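Local atomic coordinates of putative diguanylate cyclase (GGDEF) with PAS/PAC domain (Rhodopseudomonas palustris, PDB entry 3LIF), a protein that probably makes cyclic di-GMP from two GTP molecules through its GGDEF domain, the chain described here being its extracellular PDC-fold sensor part. Residues 126-131 against 175-180. Sequence-based numbering, arbitrary orientation.
Sequences WVFVVS and DGRLLI
Phe128 is the residue through which the strand segment 126-131 meets Arg177, Leu178 and Leu179, an instance of two separate sheets meeting through an aromatic side chain. The chi1 of Phe128, -75°, sets CG beside the backbone N and anti to the carbonyl carbon, and the ring reaches across to Leu179. There the CG branch point of Leu179 stands over the middle of one ring face, a CH-pi contact with CG 3.6 Å from the centroid of the Phe128 ring and 6° off its normal. The two side chains cross at about a right angle, and CD1 of Leu179 lies 4.0 Å from CE2 of Phe128. Farther out, CE1 of Phe128 comes within 3.5 Å of the backbone O of Leu178. With an alanine in place of Phe128, the face over which CG of Leu179 sits would be gone, and a gap would probably open between the two sheets.

Strand 126-135 belongs to the first of two five-stranded antiparallel sheets, each with strand order 2-1-5-4-3, and strand 178-182 edges the second, in keeping with the paired domains of a double Cache sensor. Leu179 and Ile180 form a classic beta bulge opposite Leu171.

The guanidinium of Arg177 flanks the ring obliquely, NH1 being 4.3 Å from CE2 of Phe128. Asp175 holds it side-on in a salt bridge: NE of Arg177 meets the syn lone pair of OD1 of Asp175 at 2.8 Å, with OD1 in the guanidinium plane, while NH2 meets OD2 on its syn side, OD2 being tilted from that plane. OD1 also accepts from the backbone N of Arg177, closing an Asx turn, and NH1 bonds to the carbonyl O of Gly116 in strand 113-119.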
loop_
_atom_site.group_PDB
_atom_site.type_symbol
_atom_site.label_atom_id
_atom_site.label_comp_id
_atom_site.label_asym_id
_atom_site.label_seq_id
_atom_site.Cartn_x
_atom_site.Cartn_y
_atom_site.Cartn_z
ATOM N N TRP A 126 -13.159 2.257 3.030
ATOM C CA TRP A 126 -11.985 2.804 3.729
ATOM C C TRP A 126 -10.761 2.217 3.093
ATOM O O TRP A 126 -10.594 1.008 3.105
ATOM C CB TRP A 126 -12.028 2.451 5.199
ATOM C CG TRP A 126 -12.955 3.378 5.936
ATOM C CD1 TRP A 126 -14.307 3.200 6.140
ATOM C CD2 TRP A 126 -12.628 4.661 6.504
ATOM N NE1 TRP A 126 -14.830 4.288 6.805
ATOM C CE2 TRP A 126 -13.836 5.201 7.043
ATOM C CE3 TRP A 126 -11.450 5.412 6.592
ATOM C CZ2 TRP A 126 -13.896 6.464 7.684
ATOM C CZ3 TRP A 126 -11.503 6.682 7.230
ATOM C CH2 TRP A 126 -12.727 7.186 7.770
ATOM N N VAL A 127 -9.910 3.052 2.510
ATOM C CA VAL A 127 -8.860 2.548 1.654
ATOM C C VAL A 127 -7.627 3.351 1.852
ATOM O O VAL A 127 -7.628 4.364 2.537
ATOM C CB VAL A 127 -9.247 2.698 0.194
ATOM C CG1 VAL A 127 -10.537 1.952 -0.090
ATOM C CG2 VAL A 127 -9.421 4.152 -0.150
ATOM N N PHE A 128 -6.549 2.864 1.280
ATOM C CA PHE A 128 -5.365 3.672 1.064
ATOM C C PHE A 128 -5.284 4.061 -0.412
ATOM O O PHE A 128 -5.855 3.405 -1.307
ATOM C CB PHE A 128 -4.105 2.908 1.435
ATOM C CG PHE A 128 -3.901 2.802 2.884
ATOM C CD1 PHE A 128 -4.685 1.942 3.627
ATOM C CD2 PHE A 128 -2.942 3.610 3.512
ATOM C CE1 PHE A 128 -4.517 1.858 4.989
ATOM C CE2 PHE A 128 -2.736 3.553 4.876
ATOM C CZ PHE A 128 -3.535 2.677 5.634
ATOM N N VAL A 129 -4.499 5.090 -0.663
ATOM C CA VAL A 129 -4.561 5.733 -1.926
ATOM C C VAL A 129 -3.180 6.231 -2.246
ATOM O O VAL A 129 -2.369 6.488 -1.328
ATOM C CB VAL A 129 -5.578 6.899 -1.803
ATOM C CG1 VAL A 129 -4.980 8.260 -2.162
ATOM C CG2 VAL A 129 -6.795 6.569 -2.524
ATOM N N VAL A 130 -2.935 6.437 -3.533
ATOM C CA VAL A 130 -1.604 6.752 -4.025
ATOM C C VAL A 130 -1.819 7.935 -4.989
ATOM O O VAL A 130 -2.911 8.023 -5.642
ATOM C CB VAL A 130 -1.115 5.466 -4.759
ATOM C CG1 VAL A 130 -1.511 5.439 -6.266
ATOM C CG2 VAL A 130 0.320 5.177 -4.502
ATOM N N SER A 131 -0.870 8.881 -5.059
ATOM C CA SER A 131 -1.161 10.094 -5.817
ATOM C C SER A 131 0.064 10.846 -6.335
ATOM O O SER A 131 1.153 10.797 -5.746
ATOM C CB SER A 131 -2.052 11.052 -4.964
ATOM O OG SER A 131 -1.310 11.736 -3.948
ATOM N N ASP A 175 5.258 4.062 9.195
ATOM C CA ASP A 175 4.870 4.714 10.476
ATOM C C ASP A 175 3.875 3.933 11.299
ATOM O O ASP A 175 3.299 4.461 12.250
ATOM C CB ASP A 175 4.326 6.157 10.277
ATOM C CG ASP A 175 3.015 6.207 9.486
ATOM O OD1 ASP A 175 2.147 5.259 9.507
ATOM O OD2 ASP A 175 2.871 7.235 8.798
ATOM N N GLY A 176 3.635 2.686 10.937
ATOM C CA GLY A 176 2.793 1.861 11.787
ATOM C C GLY A 176 1.375 1.702 11.266
ATOM O O GLY A 176 0.595 0.922 11.796
ATOM N N ARG A 177 0.997 2.445 10.240
ATOM C CA ARG A 177 -0.340 2.276 9.767
ATOM C C ARG A 177 -0.355 0.951 9.043
ATOM O O ARG A 177 0.594 0.640 8.268
ATOM C CB ARG A 177 -0.678 3.376 8.813
ATOM C CG ARG A 177 -1.165 4.646 9.485
ATOM C CD ARG A 177 -1.326 5.711 8.439
ATOM N NE ARG A 177 -0.029 6.150 7.947
ATOM C CZ ARG A 177 0.134 6.889 6.854
ATOM N NH1 ARG A 177 -0.910 7.254 6.086
ATOM N NH2 ARG A 177 1.351 7.281 6.536
ATOM N N LEU A 178 -1.408 0.167 9.301
ATOM C CA LEU A 178 -1.602 -1.117 8.657
ATOM C C LEU A 178 -2.378 -0.965 7.336
ATOM O O LEU A 178 -3.494 -0.495 7.341
ATOM C CB LEU A 178 -2.342 -2.068 9.623
ATOM C CG LEU A 178 -2.868 -3.386 8.976
ATOM C CD1 LEU A 178 -1.759 -4.327 8.587
ATOM C CD2 LEU A 178 -3.835 -4.113 9.837
ATOM N N LEU A 179 -1.807 -1.351 6.206
ATOM C CA LEU A 179 -2.552 -1.316 4.913
ATOM C C LEU A 179 -3.311 -2.608 4.647
ATOM O O LEU A 179 -4.460 -2.640 4.181
ATOM C CB LEU A 179 -1.608 -1.129 3.732
ATOM C CG LEU A 179 -1.194 0.305 3.455
ATOM C CD1 LEU A 179 -0.058 0.660 4.420
ATOM C CD2 LEU A 179 -0.797 0.484 1.959
ATOM N N ILE A 180 -2.644 -3.713 4.874
ATOM C CA ILE A 180 -3.390 -4.926 4.762
ATOM C C ILE A 180 -2.776 -6.006 5.593
ATOM O O ILE A 180 -1.558 -6.020 5.855
ATOM C CB ILE A 180 -3.574 -5.394 3.327
ATOM C CG1 ILE A 180 -4.456 -6.664 3.357
ATOM C CG2 ILE A 180 -2.275 -5.580 2.631
ATOM C CD1 ILE A 180 -5.991 -6.403 4.083
#